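Local coordinates for structural polyprotein, VP1 (Israeli acute paralysis virus, PDB 5CDD), which probably serves as a structural building block of the virus shell, one of the capsid proteins cut from a longer polyprotein, at residues 40-43 / 44-47; 65-68 / 69-73. One frame throughout, in Å; residues are numbered along the deposited sequence.

Contact 1: 40-43 / 44-47; sequences RTLL and RTFR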
ATOM      1  N   ARG A  40     -32.728  13.485 -11.284  1.00 25.02           N
ATOM      2  CA  ARG A  40     -31.587  14.373 -11.430  1.00 24.81           C
ATOM      3  C   ARG A  40     -30.443  13.652 -12.128  1.00 25.59           C
ATOM      4  O   ARG A  40     -29.594  14.281 -12.750  1.00 24.87           O
ATOM      5  CB  ARG A  40     -31.121  14.892 -10.073  1.00 23.63           C
ATOM      6  CG  ARG A  40     -29.998  15.898 -10.188  1.00 25.03           C
ATOM      7  CD  ARG A  40     -29.566  16.444  -8.829  1.00 24.92           C
ATOM      8  NE  ARG A  40     -30.629  17.173  -8.146  1.00 24.66           N
ATOM      9  CZ  ARG A  40     -31.383  16.673  -7.177  1.00 26.11           C
ATOM     10  NH1 ARG A  40     -31.186  15.435  -6.769  1.00 26.05           N
ATOM     11  NH2 ARG A  40     -32.341  17.408  -6.629  1.00 26.00           N
ATOM     12  N   THR A  41     -30.427  12.327 -12.022  1.00 27.20           N
ATOM     13  CA  THR A  41     -29.387  11.532 -12.654  1.00 26.96           C
ATOM     14  C   THR A  41     -29.474  11.660 -14.166  1.00 27.29           C
ATOM     15  O   THR A  41     -28.498  11.426 -14.871  1.00 29.14           O
ATOM     16  CB  THR A  41     -29.497  10.043 -12.276  1.00 26.01           C
ATOM     17  OG1 THR A  41     -30.718   9.503 -12.790  1.00 28.83           O
ATOM     18  CG2 THR A  41     -29.465   9.868 -10.761  1.00 23.04           C
ATOM     19  N   LEU A  42     -30.643  12.043 -14.667  1.00 26.89           N
ATOM     20  CA  LEU A  42     -30.835  12.191 -16.103  1.00 26.02           C
ATOM     21  C   LEU A  42     -30.335  13.545 -16.557  1.00 26.65           C
ATOM     22  O   LEU A  42     -30.388  13.871 -17.738  1.00 28.24           O
ATOM     23  CB  LEU A  42     -32.311  12.016 -16.465  1.00 24.24           C
ATOM     24  CG  LEU A  42     -32.904  10.659 -16.069  1.00 23.28           C
ATOM     25  CD1 LEU A  42     -34.370  10.615 -16.452  1.00 24.45           C
ATOM     26  CD2 LEU A  42     -32.146   9.528 -16.754  1.00 21.25           C
ATOM     27  N   LEU A  43     -29.853  14.335 -15.602  1.00 27.10           N
ATOM     28  CA  LEU A  43     -29.303  15.650 -15.900  1.00 26.47           C
ATOM     29  C   LEU A  43     -27.783  15.513 -15.929  1.00 27.10           C
ATOM     30  O   LEU A  43     -27.052  16.503 -16.023  1.00 28.46           O
ATOM     31  CB  LEU A  43     -29.720  16.670 -14.836  1.00 25.51           C
ATOM     32  CG  LEU A  43     -31.207  17.013 -14.737  1.00 24.43           C
ATOM     33  CD1 LEU A  43     -31.419  18.044 -13.645  1.00 22.31           C
ATOM     34  CD2 LEU A  43     -31.702  17.544 -16.070  1.00 24.00           C
ATOM     35  N   ARG A  44     -27.322  14.268 -15.832  1.00 26.42           N
ATOM     36  CA  ARG A  44     -25.900  13.947 -15.864  1.00 26.52           C
ATOM     37  C   ARG A  44     -25.642  13.169 -17.149  1.00 27.37           C
ATOM     38  O   ARG A  44     -24.567  13.256 -17.745  1.00 28.59           O
ATOM     39  CB  ARG A  44     -25.516  13.098 -14.649  1.00 25.79           C
ATOM     40  CG  ARG A  44     -25.734  13.798 -13.318  1.00 26.55           C
ATOM     41  CD  ARG A  44     -24.779  14.969 -13.140  1.00 26.82           C
ATOM     42  NE  ARG A  44     -25.074  15.729 -11.927  1.00 28.35           N
ATOM     43  CZ  ARG A  44     -26.074  16.598 -11.811  1.00 27.00           C
ATOM     44  NH1 ARG A  44     -26.880  16.828 -12.836  1.00 26.42           N
ATOM     45  NH2 ARG A  44     -26.273  17.231 -10.663  1.00 25.90           N
ATOM     46  N   THR A  45     -26.647  12.407 -17.567  1.00 27.10           N
ATOM     47  CA  THR A  45     -26.567  11.626 -18.795  1.00 27.08           C
ATOM     48  C   THR A  45     -26.688  12.584 -19.976  1.00 27.36           C
ATOM     49  O   THR A  45     -27.511  13.499 -19.952  1.00 29.43           O
ATOM     50  CB  THR A  45     -27.724  10.617 -18.897  1.00 25.82           C
ATOM     51  OG1 THR A  45     -28.971  11.318 -18.821  1.00 25.96           O
ATOM     52  CG2 THR A  45     -27.656   9.603 -17.776  1.00 24.90           C
ATOM     53  N   PHE A  46     -25.872  12.379 -21.004  1.00 27.00           N
ATOM     54  CA  PHE A  46     -25.922  13.237 -22.180  1.00 26.23           C
ATOM     55  C   PHE A  46     -26.938  12.735 -23.189  1.00 26.62           C
ATOM     56  O   PHE A  46     -27.110  11.528 -23.365  1.00 28.56           O
ATOM     57  CB  PHE A  46     -24.550  13.327 -22.850  1.00 26.03           C
ATOM     58  CG  PHE A  46     -23.584  14.229 -22.138  1.00 25.33           C
ATOM     59  CD1 PHE A  46     -23.006  13.845 -20.934  1.00 25.72           C
ATOM     60  CD2 PHE A  46     -23.260  15.474 -22.669  1.00 23.67           C
ATOM     61  CE1 PHE A  46     -22.119  14.688 -20.267  1.00 25.10           C
ATOM     62  CE2 PHE A  46     -22.378  16.322 -22.011  1.00 25.23           C
ATOM     63  CZ  PHE A  46     -21.805  15.928 -20.808  1.00 24.73           C
ATOM     64  N   ARG A  47     -27.607  13.670 -23.850  1.00 26.56           N
ATOM     65  CA  ARG A  47     -28.608  13.343 -24.858  1.00 25.76           C
ATOM     66  C   ARG A  47     -28.513  14.375 -25.972  1.00 26.96           C
ATOM     67  O   ARG A  47     -28.256  15.551 -25.711  1.00 26.58           O
ATOM     68  CB  ARG A  47     -30.005  13.357 -24.237  1.00 23.36           C
ATOM     69  CG  ARG A  47     -30.291  12.165 -23.334  1.00 20.62           C
ATOM     70  CD  ARG A  47     -30.451  10.897 -24.151  1.00 19.89           C
ATOM     71  NE  ARG A  47     -30.813   9.742 -23.332  1.00 20.67           N
ATOM     72  CZ  ARG A  47     -29.957   9.042 -22.594  1.00 20.09           C
ATOM     73  NH1 ARG A  47     -28.673   9.374 -22.567  1.00 20.47           N
ATOM     74  NH2 ARG A  47     -30.384   8.002 -21.888  1.00 18.05           N
TER
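Residues 40-43 form a 3-10 turn that runs through Arg44 into the extended residues 45-47, and Thr41 O is the backbone atom on which the two pieces meet. Thr41 O accepts the amide N of Arg44 at 3.2 Å and, more weakly, Thr45 N at 3.4 Å. The turn thus ends on bonds to residues three and four positions on, after which the chain straightens and enters strand 47-55. Thr45 doubles back on this turn: with OG1 set between its own backbone N and carbonyl carbon (chi1 57°), the hydroxyl makes a weak bond to Leu42 O at 3.1 Å. This stretch belongs to the CRPV-like capsid domain, a viral jelly roll, and leads from the N-terminal arm into its first long strand. Leu42 lies alongside Thr45, both against Tyr77 of helix 77-82, while Leu43 packs on Met78 and Leu81 of the same helix. Arg44 bends at chi2 (-68°) and folds back over the turn, its NH1 weakly bonded at 3.2 Å to Leu43 O, which lies at the guanidinium edge. Arg44 NH2 lies 3.9 Å from Arg40 CD, the two side chains running the same way, with their guanidinium planes 65° apart. Separate partners hold the two arginines: Phe188 O takes Arg44 NH2, whereas Arg40 binds Thr189 through NE and, through NH1, Asp52 of a neighbouring polyprotein chain.

Contact 2: 65-68 / 69-73; sequences DLTN and TTDAQ
Thr69, near the middle of helix 64-73, sits over the preceding turn of an alpha helix, and its CB lies 3.6 Å from Leu66 O. Its own amide reaches that oxygen in a weak, bent bond; the i to i+4 helical bond to Leu66 O comes from Thr70 N, at 3.1 Å and with a nearly straight N-H (175°). The helix belongs to the CRPV-like capsid domain and packs against strands 47-55 and 176-184. Asn68, like Thr69 on the exposed face, meets the following turn through its carbonyl, Asn68 O lying 4.1 Å from the methyl CB of Ala72. Thr67 is buried, and Thr67 O takes two donors, Asp71 N at 2.8 Å and the hydroxyl of Thr70. The Thr70 side chain is rotated to put OG1 between its backbone N and carbonyl carbon (chi1 67°), which brings the hydroxyl back over the preceding turn, while Thr70 CG2 meets Leu66 CD1 at 3.8 Å. Asp71 sends OD1 into a salt bridge with Arg182, on strand 176-184. The Thr70 OG1 bond to Thr67 O spans 3.3 Å, its donor tilted 30° from the carbonyl plane.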
ATOM      1  N   ASP A  65     -28.566  30.589 -29.167  1.00 34.88           N
ATOM      2  CA  ASP A  65     -29.182  30.605 -30.491  1.00 35.79           C
ATOM      3  C   ASP A  65     -29.761  29.232 -30.796  1.00 35.49           C
ATOM      4  O   ASP A  65     -30.735  29.103 -31.535  1.00 36.50           O
ATOM      5  CB  ASP A  65     -28.156  30.978 -31.565  1.00 37.83           C
ATOM      6  CG  ASP A  65     -27.632  32.396 -31.408  1.00 41.47           C
ATOM      7  OD1 ASP A  65     -28.281  33.201 -30.701  1.00 43.17           O
ATOM      8  OD2 ASP A  65     -26.576  32.710 -32.003  1.00 42.57           O
ATOM      9  N   LEU A  66     -29.143  28.209 -30.218  1.00 34.25           N
ATOM     10  CA  LEU A  66     -29.581  26.832 -30.391  1.00 32.82           C
ATOM     11  C   LEU A  66     -30.394  26.414 -29.172  1.00 33.83           C
ATOM     12  O   LEU A  66     -31.430  25.762 -29.285  1.00 34.60           O
ATOM     13  CB  LEU A  66     -28.366  25.911 -30.525  1.00 30.72           C
ATOM     14  CG  LEU A  66     -28.632  24.404 -30.448  1.00 29.26           C
ATOM     15  CD1 LEU A  66     -29.482  23.975 -31.630  1.00 29.11           C
ATOM     16  CD2 LEU A  66     -27.316  23.648 -30.437  1.00 26.81           C
ATOM     17  N   THR A  67     -29.900  26.810 -28.006  1.00 35.14           N
ATOM     18  CA  THR A  67     -30.513  26.499 -26.723  1.00 35.07           C
ATOM     19  C   THR A  67     -31.935  27.019 -26.536  1.00 35.71           C
ATOM     20  O   THR A  67     -32.801  26.290 -26.055  1.00 35.21           O
ATOM     21  CB  THR A  67     -29.610  27.018 -25.577  1.00 35.54           C
ATOM     22  OG1 THR A  67     -28.727  25.969 -25.166  1.00 36.34           O
ATOM     23  CG2 THR A  67     -30.430  27.503 -24.394  1.00 36.48           C
ATOM     24  N   ASN A  68     -32.180  28.272 -26.907  1.00 36.61           N
ATOM     25  CA  ASN A  68     -33.514  28.843 -26.753  1.00 37.19           C
ATOM     26  C   ASN A  68     -34.572  27.965 -27.409  1.00 37.97           C
ATOM     27  O   ASN A  68     -35.657  27.771 -26.860  1.00 39.14           O
ATOM     28  CB  ASN A  68     -33.576  30.250 -27.350  1.00 36.88           C
ATOM     29  CG  ASN A  68     -32.716  31.243 -26.595  1.00 38.20           C
ATOM     30  OD1 ASN A  68     -32.680  31.243 -25.365  1.00 39.05           O
ATOM     31  ND2 ASN A  68     -32.028  32.107 -27.331  1.00 40.16           N
ATOM     32  N   THR A  69     -34.248  27.432 -28.581  1.00 37.67           N
ATOM     33  CA  THR A  69     -35.173  26.575 -29.310  1.00 36.47           C
ATOM     34  C   THR A  69     -35.317  25.204 -28.655  1.00 36.52           C
ATOM     35  O   THR A  69     -36.416  24.796 -28.282  1.00 37.06           O
ATOM     36  CB  THR A  69     -34.708  26.376 -30.765  1.00 35.78           C
ATOM     37  OG1 THR A  69     -34.561  27.653 -31.397  1.00 36.19           O
ATOM     38  CG2 THR A  69     -35.722  25.548 -31.536  1.00 35.24           C
ATOM     39  N   THR A  70     -34.199  24.500 -28.510  1.00 36.19           N
ATOM     40  CA  THR A  70     -34.211  23.169 -27.917  1.00 36.53           C
ATOM     41  C   THR A  70     -34.786  23.116 -26.503  1.00 37.11           C
ATOM     42  O   THR A  70     -35.314  22.084 -26.090  1.00 39.03           O
ATOM     43  CB  THR A  70     -32.795  22.551 -27.902  1.00 36.10           C
ATOM     44  OG1 THR A  70     -31.952  23.290 -27.011  1.00 36.60           O
ATOM     45  CG2 THR A  70     -32.192  22.581 -29.298  1.00 34.10           C
ATOM     46  N   ASP A  71     -34.689  24.216 -25.760  1.00 37.30           N
ATOM     47  CA  ASP A  71     -35.223  24.242 -24.400  1.00 37.88           C
ATOM     48  C   ASP A  71     -36.742  24.180 -24.395  1.00 37.65           C
ATOM     49  O   ASP A  71     -37.349  23.723 -23.427  1.00 38.10           O
ATOM     50  CB  ASP A  71     -34.800  25.512 -23.657  1.00 40.73           C
ATOM     51  CG  ASP A  71     -33.385  25.442 -23.130  1.00 43.87           C
ATOM     52  OD1 ASP A  71     -32.978  24.364 -22.650  1.00 45.53           O
ATOM     53  OD2 ASP A  71     -32.688  26.478 -23.177  1.00 45.49           O
ATOM     54  N   ALA A  72     -37.352  24.647 -25.477  1.00 36.41           N
ATOM     55  CA  ALA A  72     -38.803  24.664 -25.578  1.00 36.13           C
ATOM     56  C   ALA A  72     -39.391  23.372 -26.136  1.00 36.27           C
ATOM     57  O   ALA A  72     -40.493  22.975 -25.757  1.00 36.45           O
ATOM     58  CB  ALA A  72     -39.239  25.843 -26.432  1.00 35.33           C
ATOM     59  N   GLN A  73     -38.653  22.720 -27.029  1.00 36.21           N
ATOM     60  CA  GLN A  73     -39.113  21.487 -27.661  1.00 36.36           C
ATOM     61  C   GLN A  73     -39.426  20.361 -26.687  1.00 35.86           C
ATOM     62  O   GLN A  73     -40.452  19.692 -26.813  1.00 36.37           O
ATOM     63  CB  GLN A  73     -38.082  21.002 -28.677  1.00 37.80           C
ATOM     64  CG  GLN A  73     -37.687  22.057 -29.687  1.00 42.24           C
ATOM     65  CD  GLN A  73     -36.866  21.486 -30.820  1.00 45.51           C
ATOM     66  OE1 GLN A  73     -35.892  20.767 -30.595  1.00 47.68           O
ATOM     67  NE2 GLN A  73     -37.252  21.810 -32.051  1.00 46.49           N
TER

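In the fold
Contact 1 precedes contact 2 along the chain, and strand 47-55, which starts at the end of the first, lies between them in sequence. Their centres are 17 Å apart and their nearest atoms about 9 Å, so they do not touch. Strand 176-184 and helix 77-82 link them: Arg182, the salt-bridge partner in contact 2, pairs through its backbone with Arg47 of contact 1, while the helix that lies against contact 1 supplies Ser79 as partner to the carbonyls of Thr70 and Asp71. Both contacts also reach neighbouring polyprotein chains, contact 1 through Thr41 OG1, bonded to Asn38 O and to Tyr34 of one such chain, and contact 2 through Gln73, which bonds Glu294 of another chain.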